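Local atomic coordinates of type 2A phosphatase-associated protein 42 (Saccharomyces cerevisiae, PDB entry 2V0P), a protein that associates with the catalytic subunits of type 2A-like phosphatases, inhibits SIT4 and acts as a negative regulator in TOR signalling. Residues L73-Q87 with K100-F114. Numbering follows the deposited sequence.
Sequences LAVDYYLGLLISRRQ and KLIYLKKSVESFINF
Tyr103 turns one ring face to Arg86 CB, and its atoms from CB out to the hydroxyl meet partners on 73-87. Its CB is 3.8 Å from Ile83 O; beyond it, the ring face takes Arg86 CB, 3.5 Å from the centroid and 10° off the normal, a CH-pi contact. CD2 also approaches Arg86 O, whereas OH lies over a face of the Arg86 guanidinium. With Arg86 NH2 3.3 Å from Tyr103 OH at a poor angle, this is contact rather than hydrogen bonding; Arg86 NH1 bonds instead to Gln32. With the ring cut back to an alanine, Arg86 CB would probably lose the face it rests on, and the guanidinium would be likely to turn more freely. Next to the ring, Lys100, its chain bent at chi2 (77°), brings NZ to Ser84 O (2.9 Å) and Arg86 O (3.0 Å), bridging two carbonyls at the type I turn from Ile83 to Arg86. Farther along, Ser107 OG, anti to its own N, donates to Gly80 O at 2.8 Å; Ser84 N reaches this oxygen from the opposite face of its plane. Gly80 CA sits over the Phe111 ring, 3.7 Å from the centroid, a second CH-pi contact. The axes of 75-83 and 100-114, the latter part of helix 93-120, run antiparallel, 163° between their N-to-C directions and 7.5 Å at closest approach, within the TPR-like N-terminal domain, with helices 4-19, 29-52 and 199-231 packing against 73-87.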
ATOM      1  N   LEU A  73      12.521  29.511   5.393  1.00 31.64           N
ATOM      2  CA  LEU A  73      13.024  28.441   4.567  1.00 31.14           C
ATOM      3  C   LEU A  73      11.956  27.291   4.667  1.00 28.84           C
ATOM      4  O   LEU A  73      11.908  26.391   3.828  1.00 31.25           O
ATOM      5  CB  LEU A  73      14.363  27.961   5.140  1.00 33.63           C
ATOM      6  CG  LEU A  73      15.614  28.838   4.888  1.00 35.60           C
ATOM      7  CD1 LEU A  73      16.858  28.298   5.584  1.00 38.27           C
ATOM      8  CD2 LEU A  73      15.896  29.023   3.396  1.00 40.01           C
ATOM      9  N   ALA A  74      11.152  27.316   5.699  1.00 28.85           N
ATOM     10  CA  ALA A  74      10.029  26.279   5.819  1.00 31.14           C
ATOM     11  C   ALA A  74       8.673  26.551   5.095  1.00 33.48           C
ATOM     12  O   ALA A  74       7.714  25.747   5.215  1.00 34.16           O
ATOM     13  CB  ALA A  74       9.789  25.940   7.177  1.00 27.05           C
ATOM     14  N   VAL A  75       8.581  27.636   4.359  1.00 32.72           N
ATOM     15  CA  VAL A  75       7.350  27.941   3.657  1.00 34.31           C
ATOM     16  C   VAL A  75       6.926  26.746   2.736  1.00 35.16           C
ATOM     17  O   VAL A  75       5.846  26.341   2.797  1.00 35.44           O
ATOM     18  CB  VAL A  75       7.350  29.239   2.859  1.00 34.15           C
ATOM     19  CG1 VAL A  75       7.816  30.436   3.696  1.00 31.43           C
ATOM     20  CG2 VAL A  75       8.102  29.147   1.604  1.00 38.49           C
ATOM     21  N   ASP A  76       7.821  26.181   1.954  1.00 36.94           N
ATOM     22  CA  ASP A  76       7.445  25.038   1.145  1.00 35.98           C
ATOM     23  C   ASP A  76       7.058  23.804   1.969  1.00 38.29           C
ATOM     24  O   ASP A  76       6.210  23.015   1.502  1.00 38.22           O
ATOM     25  CB  ASP A  76       8.529  24.701   0.177  1.00 38.63           C
ATOM     26  CG  ASP A  76       8.770  25.795  -0.812  1.00 39.40           C
ATOM     27  OD1 ASP A  76       7.779  26.247  -1.410  1.00 46.28           O
ATOM     28  OD2 ASP A  76       9.950  26.189  -0.970  1.00 42.40           O
ATOM     29  N   TYR A  77       7.664  23.617   3.166  1.00 35.46           N
ATOM     30  CA  TYR A  77       7.298  22.540   4.011  1.00 34.99           C
ATOM     31  C   TYR A  77       5.800  22.679   4.390  1.00 36.08           C
ATOM     32  O   TYR A  77       5.044  21.714   4.294  1.00 32.07           O
ATOM     33  CB  TYR A  77       8.153  22.439   5.262  1.00 35.45           C
ATOM     34  CG  TYR A  77       7.716  21.480   6.336  1.00 32.04           C
ATOM     35  CD1 TYR A  77       7.837  20.050   6.187  1.00 32.74           C
ATOM     36  CD2 TYR A  77       7.206  21.951   7.538  1.00 29.90           C
ATOM     37  CE1 TYR A  77       7.441  19.209   7.207  1.00 27.34           C
ATOM     38  CE2 TYR A  77       6.849  21.091   8.519  1.00 36.11           C
ATOM     39  CZ  TYR A  77       6.977  19.685   8.309  1.00 30.93           C
ATOM     40  OH  TYR A  77       6.617  18.869   9.276  1.00 30.86           O
ATOM     41  N   TYR A  78       5.412  23.890   4.803  1.00 33.77           N
ATOM     42  CA  TYR A  78       4.106  24.123   5.281  1.00 33.30           C
ATOM     43  C   TYR A  78       3.074  24.011   4.080  1.00 35.07           C
ATOM     44  O   TYR A  78       1.983  23.580   4.282  1.00 33.82           O
ATOM     45  CB  TYR A  78       4.050  25.488   6.015  1.00 36.46           C
ATOM     46  CG  TYR A  78       4.461  25.343   7.455  1.00 33.27           C
ATOM     47  CD1 TYR A  78       5.687  25.752   7.891  1.00 35.94           C
ATOM     48  CD2 TYR A  78       3.624  24.701   8.358  1.00 36.57           C
ATOM     49  CE1 TYR A  78       6.056  25.601   9.177  1.00 38.60           C
ATOM     50  CE2 TYR A  78       3.998  24.513   9.665  1.00 41.26           C
ATOM     51  CZ  TYR A  78       5.221  24.977  10.063  1.00 40.31           C
ATOM     52  OH  TYR A  78       5.610  24.828  11.366  1.00 42.22           O
ATOM     53  N   LEU A  79       3.458  24.424   2.893  1.00 35.24           N
ATOM     54  CA  LEU A  79       2.645  24.263   1.718  1.00 37.25           C
ATOM     55  C   LEU A  79       2.442  22.745   1.472  1.00 36.95           C
ATOM     56  O   LEU A  79       1.344  22.320   1.234  1.00 38.16           O
ATOM     57  CB  LEU A  79       3.234  24.975   0.504  1.00 36.05           C
ATOM     58  CG  LEU A  79       3.142  26.527   0.313  1.00 33.39           C
ATOM     59  CD1 LEU A  79       3.864  26.847  -0.899  1.00 33.56           C
ATOM     60  CD2 LEU A  79       1.750  27.042   0.211  1.00 33.48           C
ATOM     61  N   GLY A  80       3.513  21.967   1.568  1.00 36.92           N
ATOM     62  CA  GLY A  80       3.420  20.493   1.541  1.00 35.59           C
ATOM     63  C   GLY A  80       2.369  19.912   2.443  1.00 31.92           C
ATOM     64  O   GLY A  80       1.529  19.141   1.996  1.00 35.30           O
ATOM     65  N   LEU A  81       2.413  20.290   3.689  1.00 31.83           N
ATOM     66  CA  LEU A  81       1.519  19.837   4.695  1.00 34.54           C
ATOM     67  C   LEU A  81       0.038  20.279   4.430  1.00 34.22           C
ATOM     68  O   LEU A  81      -0.911  19.497   4.607  1.00 35.12           O
ATOM     69  CB  LEU A  81       1.966  20.329   6.029  1.00 33.75           C
ATOM     70  CG  LEU A  81       3.235  19.810   6.661  1.00 35.66           C
ATOM     71  CD1 LEU A  81       3.399  20.542   7.940  1.00 38.28           C
ATOM     72  CD2 LEU A  81       3.127  18.284   6.880  1.00 36.24           C
ATOM     73  N   LEU A  82      -0.137  21.522   4.017  1.00 34.91           N
ATOM     74  CA  LEU A  82      -1.488  22.022   3.806  1.00 33.55           C
ATOM     75  C   LEU A  82      -2.129  21.436   2.568  1.00 33.01           C
ATOM     76  O   LEU A  82      -3.259  21.041   2.638  1.00 33.83           O
ATOM     77  CB  LEU A  82      -1.480  23.565   3.699  1.00 36.40           C
ATOM     78  CG  LEU A  82      -0.981  24.288   4.950  1.00 28.20           C
ATOM     79  CD1 LEU A  82      -0.591  25.698   4.520  1.00 40.88           C
ATOM     80  CD2 LEU A  82      -1.983  24.403   5.936  1.00 28.21           C
ATOM     81  N   ILE A  83      -1.412  21.421   1.457  1.00 33.01           N
ATOM     82  CA  ILE A  83      -1.897  20.913   0.214  1.00 35.14           C
ATOM     83  C   ILE A  83      -2.281  19.413   0.308  1.00 35.38           C
ATOM     84  O   ILE A  83      -3.273  19.016  -0.205  1.00 35.54           O
ATOM     85  CB  ILE A  83      -0.903  21.140  -0.920  1.00 36.57           C
ATOM     86  CG1 ILE A  83      -0.681  22.653  -1.132  1.00 34.61           C
ATOM     87  CG2 ILE A  83      -1.466  20.555  -2.252  1.00 36.95           C
ATOM     88  CD1 ILE A  83       0.248  22.958  -2.099  1.00 34.77           C
ATOM     89  N   SER A  84      -1.503  18.609   1.013  1.00 35.68           N
ATOM     90  CA  SER A  84      -1.845  17.170   1.071  1.00 35.99           C
ATOM     91  C   SER A  84      -3.225  16.927   1.694  1.00 35.35           C
ATOM     92  O   SER A  84      -3.804  15.840   1.546  1.00 33.92           O
ATOM     93  CB  SER A  84      -0.758  16.416   1.829  1.00 34.69           C
ATOM     94  OG  SER A  84      -0.797  16.752   3.170  1.00 32.39           O
ATOM     95  N   ARG A  85      -3.777  17.978   2.331  1.00 35.05           N
ATOM     96  CA  ARG A  85      -4.977  17.881   3.089  1.00 33.13           C
ATOM     97  C   ARG A  85      -6.264  18.364   2.315  1.00 32.50           C
ATOM     98  O   ARG A  85      -7.347  18.194   2.794  1.00 28.58           O
ATOM     99  CB  ARG A  85      -4.830  18.629   4.411  1.00 33.67           C
ATOM    100  CG  ARG A  85      -4.149  17.914   5.516  1.00 34.25           C
ATOM    101  CD  ARG A  85      -3.604  18.857   6.577  1.00 38.50           C
ATOM    102  NE  ARG A  85      -3.059  18.087   7.696  1.00 36.16           N
ATOM    103  CZ  ARG A  85      -1.871  17.509   7.711  1.00 36.22           C
ATOM    104  NH1 ARG A  85      -1.037  17.641   6.695  1.00 37.45           N
ATOM    105  NH2 ARG A  85      -1.495  16.786   8.760  1.00 44.06           N
ATOM    106  N   ARG A  86      -6.067  18.952   1.145  1.00 32.48           N
ATOM    107  CA  ARG A  86      -7.116  19.433   0.279  1.00 34.78           C
ATOM    108  C   ARG A  86      -7.927  18.261  -0.274  1.00 33.54           C
ATOM    109  O   ARG A  86      -7.388  17.220  -0.529  1.00 31.79           O
ATOM    110  CB  ARG A  86      -6.501  20.245  -0.857  1.00 36.02           C
ATOM    111  CG  ARG A  86      -5.993  21.603  -0.381  1.00 37.12           C
ATOM    112  CD  ARG A  86      -7.178  22.594  -0.244  1.00 40.18           C
ATOM    113  NE  ARG A  86      -7.681  23.083  -1.513  1.00 38.92           N
ATOM    114  CZ  ARG A  86      -8.980  23.236  -1.801  1.00 42.99           C
ATOM    115  NH1 ARG A  86      -9.916  22.910  -0.919  1.00 41.50           N
ATOM    116  NH2 ARG A  86      -9.351  23.708  -2.987  1.00 42.94           N
ATOM    117  N   GLN A  87      -9.221  18.473  -0.416  1.00 34.86           N
ATOM    118  CA  GLN A  87     -10.108  17.522  -1.058  1.00 37.12           C
ATOM    119  C   GLN A  87     -11.144  18.271  -1.893  1.00 37.20           C
ATOM    120  O   GLN A  87     -11.584  19.381  -1.538  1.00 38.65           O
ATOM    121  CB  GLN A  87     -10.880  16.702  -0.017  1.00 35.76           C
ATOM    122  CG  GLN A  87     -10.073  15.958   0.906  1.00 40.89           C
ATOM    123  CD  GLN A  87     -10.908  15.047   1.764  1.00 45.62           C
ATOM    124  OE1 GLN A  87     -12.112  14.808   1.500  1.00 45.53           O
ATOM    125  NE2 GLN A  87     -10.275  14.497   2.780  1.00 46.10           N
ATOM    126  N   LYS A 100      -7.803  14.817  -6.118  1.00 34.84           N
ATOM    127  CA  LYS A 100      -6.985  14.317  -5.018  1.00 35.30           C
ATOM    128  C   LYS A 100      -5.563  13.988  -5.446  1.00 33.51           C
ATOM    129  O   LYS A 100      -4.644  14.299  -4.730  1.00 35.68           O
ATOM    130  CB  LYS A 100      -7.639  13.139  -4.266  1.00 35.08           C
ATOM    131  CG  LYS A 100      -6.873  12.770  -2.982  1.00 38.49           C
ATOM    132  CD  LYS A 100      -7.153  13.744  -1.851  1.00 40.06           C
ATOM    133  CE  LYS A 100      -6.275  13.412  -0.659  1.00 41.98           C
ATOM    134  NZ  LYS A 100      -6.055  14.642   0.172  1.00 37.81           N
ATOM    135  N   LEU A 101      -5.403  13.426  -6.623  1.00 32.49           N
ATOM    136  CA  LEU A 101      -4.106  13.022  -7.134  1.00 32.16           C
ATOM    137  C   LEU A 101      -3.290  14.244  -7.428  1.00 33.18           C
ATOM    138  O   LEU A 101      -2.092  14.295  -7.136  1.00 32.53           O
ATOM    139  CB  LEU A 101      -4.257  12.186  -8.400  1.00 31.51           C
ATOM    140  CG  LEU A 101      -5.085  10.871  -8.342  1.00 30.97           C
ATOM    141  CD1 LEU A 101      -4.897  10.173  -9.579  1.00 25.86           C
ATOM    142  CD2 LEU A 101      -4.688  10.047  -7.169  1.00 30.80           C
ATOM    143  N   ILE A 102      -3.960  15.256  -7.995  1.00 31.90           N
ATOM    144  CA  ILE A 102      -3.320  16.546  -8.202  1.00 33.01           C
ATOM    145  C   ILE A 102      -2.797  17.173  -6.875  1.00 30.95           C
ATOM    146  O   ILE A 102      -1.661  17.506  -6.824  1.00 32.93           O
ATOM    147  CB  ILE A 102      -4.231  17.510  -8.936  1.00 29.41           C
ATOM    148  CG1 ILE A 102      -4.252  17.140 -10.389  1.00 34.49           C
ATOM    149  CG2 ILE A 102      -3.684  18.998  -8.754  1.00 35.13           C
ATOM    150  CD1 ILE A 102      -5.456  17.696 -11.146  1.00 37.84           C
ATOM    151  N   TYR A 103      -3.625  17.302  -5.848  1.00 30.29           N
ATOM    152  CA  TYR A 103      -3.203  17.670  -4.536  1.00 33.64           C
ATOM    153  C   TYR A 103      -1.976  16.894  -4.012  1.00 33.17           C
ATOM    154  O   TYR A 103      -1.014  17.523  -3.528  1.00 32.73           O
ATOM    155  CB  TYR A 103      -4.353  17.615  -3.519  1.00 34.46           C
ATOM    156  CG  TYR A 103      -5.491  18.573  -3.873  1.00 36.59           C
ATOM    157  CD1 TYR A 103      -5.249  19.824  -4.444  1.00 36.30           C
ATOM    158  CD2 TYR A 103      -6.814  18.184  -3.695  1.00 39.13           C
ATOM    159  CE1 TYR A 103      -6.330  20.703  -4.767  1.00 37.48           C
ATOM    160  CE2 TYR A 103      -7.874  19.039  -4.032  1.00 36.90           C
ATOM    161  CZ  TYR A 103      -7.641  20.258  -4.569  1.00 38.75           C
ATOM    162  OH  TYR A 103      -8.749  21.049  -4.891  1.00 39.62           O
ATOM    163  N   LEU A 104      -1.967  15.571  -4.177  1.00 31.39           N
ATOM    164  CA  LEU A 104      -0.876  14.785  -3.608  1.00 31.52           C
ATOM    165  C   LEU A 104       0.391  15.047  -4.370  1.00 30.59           C
ATOM    166  O   LEU A 104       1.427  15.062  -3.760  1.00 30.25           O
ATOM    167  CB  LEU A 104      -1.173  13.261  -3.508  1.00 30.02           C
ATOM    168  CG  LEU A 104      -2.335  12.924  -2.594  1.00 32.09           C
ATOM    169  CD1 LEU A 104      -2.793  11.447  -2.757  1.00 37.00           C
ATOM    170  CD2 LEU A 104      -2.132  13.313  -1.171  1.00 34.44           C
ATOM    171  N   LYS A 105       0.267  15.225  -5.670  1.00 29.23           N
ATOM    172  CA  LYS A 105       1.358  15.575  -6.559  1.00 32.72           C
ATOM    173  C   LYS A 105       1.970  16.934  -6.151  1.00 32.14           C
ATOM    174  O   LYS A 105       3.187  17.072  -5.937  1.00 30.87           O
ATOM    175  CB  LYS A 105       0.831  15.664  -7.996  1.00 33.16           C
ATOM    176  CG  LYS A 105       1.878  15.911  -9.020  1.00 39.49           C
ATOM    177  CD  LYS A 105       1.399  15.539 -10.412  1.00 46.27           C
ATOM    178  CE  LYS A 105       2.566  15.117 -11.314  1.00 51.70           C
ATOM    179  NZ  LYS A 105       3.216  13.823 -10.877  1.00 54.51           N
ATOM    180  N   LYS A 106       1.090  17.905  -6.027  1.00 34.15           N
ATOM    181  CA  LYS A 106       1.479  19.270  -5.597  1.00 34.36           C
ATOM    182  C   LYS A 106       2.083  19.319  -4.186  1.00 34.70           C
ATOM    183  O   LYS A 106       3.055  20.006  -3.992  1.00 35.66           O
ATOM    184  CB  LYS A 106       0.279  20.204  -5.698  1.00 36.22           C
ATOM    185  CG  LYS A 106      -0.181  20.469  -7.100  1.00 40.03           C
ATOM    186  CD  LYS A 106       0.941  20.996  -7.995  1.00 48.11           C
ATOM    187  CE  LYS A 106       0.367  21.871  -9.103  1.00 52.12           C
ATOM    188  NZ  LYS A 106       1.265  21.920 -10.297  1.00 56.12           N
ATOM    189  N   SER A 107       1.509  18.602  -3.225  1.00 33.83           N
ATOM    190  CA  SER A 107       2.095  18.426  -1.915  1.00 36.34           C
ATOM    191  C   SER A 107       3.557  17.919  -1.990  1.00 35.47           C
ATOM    192  O   SER A 107       4.452  18.567  -1.468  1.00 33.24           O
ATOM    193  CB  SER A 107       1.246  17.482  -1.068  1.00 35.66           C
ATOM    194  OG  SER A 107       1.925  17.153   0.121  1.00 41.20           O
ATOM    195  N   VAL A 108       3.770  16.766  -2.661  1.00 35.08           N
ATOM    196  CA  VAL A 108       5.078  16.229  -2.915  1.00 32.00           C
ATOM    197  C   VAL A 108       6.029  17.216  -3.615  1.00 34.85           C
ATOM    198  O   VAL A 108       7.172  17.346  -3.179  1.00 30.72           O
ATOM    199  CB  VAL A 108       5.031  14.842  -3.588  1.00 35.55           C
ATOM    200  CG1 VAL A 108       6.410  14.378  -3.982  1.00 34.80           C
ATOM    201  CG2 VAL A 108       4.302  13.810  -2.647  1.00 33.29           C
ATOM    202  N   GLU A 109       5.558  17.949  -4.644  1.00 33.89           N
ATOM    203  CA  GLU A 109       6.382  18.945  -5.271  1.00 34.33           C
ATOM    204  C   GLU A 109       6.855  19.986  -4.222  1.00 32.56           C
ATOM    205  O   GLU A 109       8.032  20.286  -4.217  1.00 34.94           O
ATOM    206  CB  GLU A 109       5.685  19.631  -6.425  1.00 34.38           C
ATOM    207  CG  GLU A 109       6.569  20.411  -7.320  1.00 38.98           C
ATOM    208  CD  GLU A 109       5.889  20.758  -8.637  1.00 48.53           C
ATOM    209  OE1 GLU A 109       4.974  20.000  -9.061  1.00 52.88           O
ATOM    210  OE2 GLU A 109       6.280  21.780  -9.260  1.00 52.46           O
ATOM    211  N   SER A 110       5.946  20.508  -3.411  1.00 29.50           N
ATOM    212  CA  SER A 110       6.299  21.473  -2.388  1.00 34.36           C
ATOM    213  C   SER A 110       7.332  20.879  -1.429  1.00 33.72           C
ATOM    214  O   SER A 110       8.303  21.534  -1.076  1.00 35.27           O
ATOM    215  CB  SER A 110       5.108  21.980  -1.594  1.00 32.20           C
ATOM    216  OG  SER A 110       4.362  22.871  -2.337  1.00 40.47           O
ATOM    217  N   PHE A 111       7.088  19.660  -0.995  1.00 32.82           N
ATOM    218  CA  PHE A 111       8.029  18.963  -0.100  1.00 34.53           C
ATOM    219  C   PHE A 111       9.402  18.885  -0.737  1.00 34.13           C
ATOM    220  O   PHE A 111      10.381  19.098  -0.066  1.00 34.67           O
ATOM    221  CB  PHE A 111       7.482  17.565   0.294  1.00 33.48           C
ATOM    222  CG  PHE A 111       6.473  17.592   1.402  1.00 31.88           C
ATOM    223  CD1 PHE A 111       6.773  18.180   2.623  1.00 34.34           C
ATOM    224  CD2 PHE A 111       5.241  16.946   1.257  1.00 31.32           C
ATOM    225  CE1 PHE A 111       5.865  18.222   3.651  1.00 33.30           C
ATOM    226  CE2 PHE A 111       4.319  16.984   2.273  1.00 32.34           C
ATOM    227  CZ  PHE A 111       4.629  17.636   3.509  1.00 32.52           C
ATOM    228  N   ILE A 112       9.471  18.601  -2.034  1.00 34.30           N
ATOM    229  CA  ILE A 112      10.748  18.508  -2.730  1.00 36.52           C
ATOM    230  C   ILE A 112      11.477  19.881  -2.931  1.00 35.83           C
ATOM    231  O   ILE A 112      12.683  20.004  -2.747  1.00 33.26           O
ATOM    232  CB  ILE A 112      10.624  17.637  -4.010  1.00 36.91           C
ATOM    233  CG1 ILE A 112      10.187  16.196  -3.588  1.00 39.80           C
ATOM    234  CG2 ILE A 112      11.912  17.610  -4.772  1.00 38.67           C
ATOM    235  CD1 ILE A 112      10.047  15.229  -4.731  1.00 39.17           C
ATOM    236  N   ASN A 113      10.693  20.893  -3.271  1.00 34.33           N
ATOM    237  CA  ASN A 113      11.119  22.293  -3.218  1.00 35.46           C
ATOM    238  C   ASN A 113      11.809  22.626  -1.885  1.00 34.24           C
ATOM    239  O   ASN A 113      12.895  23.095  -1.904  1.00 36.16           O
ATOM    240  CB  ASN A 113       9.893  23.197  -3.452  1.00 33.69           C
ATOM    241  CG  ASN A 113       9.424  23.171  -4.869  1.00 34.76           C
ATOM    242  OD1 ASN A 113      10.082  22.623  -5.708  1.00 38.44           O
ATOM    243  ND2 ASN A 113       8.277  23.814  -5.158  1.00 34.77           N
ATOM    244  N   PHE A 114      11.180  22.297  -0.757  1.00 35.28           N
ATOM    245  CA  PHE A 114      11.692  22.519   0.559  1.00 34.89           C
ATOM    246  C   PHE A 114      13.094  21.850   0.742  1.00 34.27           C
ATOM    247  O   PHE A 114      13.966  22.496   1.132  1.00 32.98           O
ATOM    248  CB  PHE A 114      10.704  22.059   1.597  1.00 34.91           C
ATOM    249  CG  PHE A 114      11.216  22.071   3.021  1.00 38.28           C
ATOM    250  CD1 PHE A 114      11.676  23.266   3.631  1.00 27.59           C
ATOM    251  CD2 PHE A 114      11.200  20.910   3.776  1.00 32.47           C
ATOM    252  CE1 PHE A 114      12.146  23.272   4.925  1.00 33.12           C
ATOM    253  CE2 PHE A 114      11.653  20.930   5.151  1.00 38.69           C
ATOM    254  CZ  PHE A 114      12.147  22.132   5.703  1.00 35.48           C
TER
HETATM  255  O   HOH W   1       6.376  24.883  -3.061  1.00 30.23           O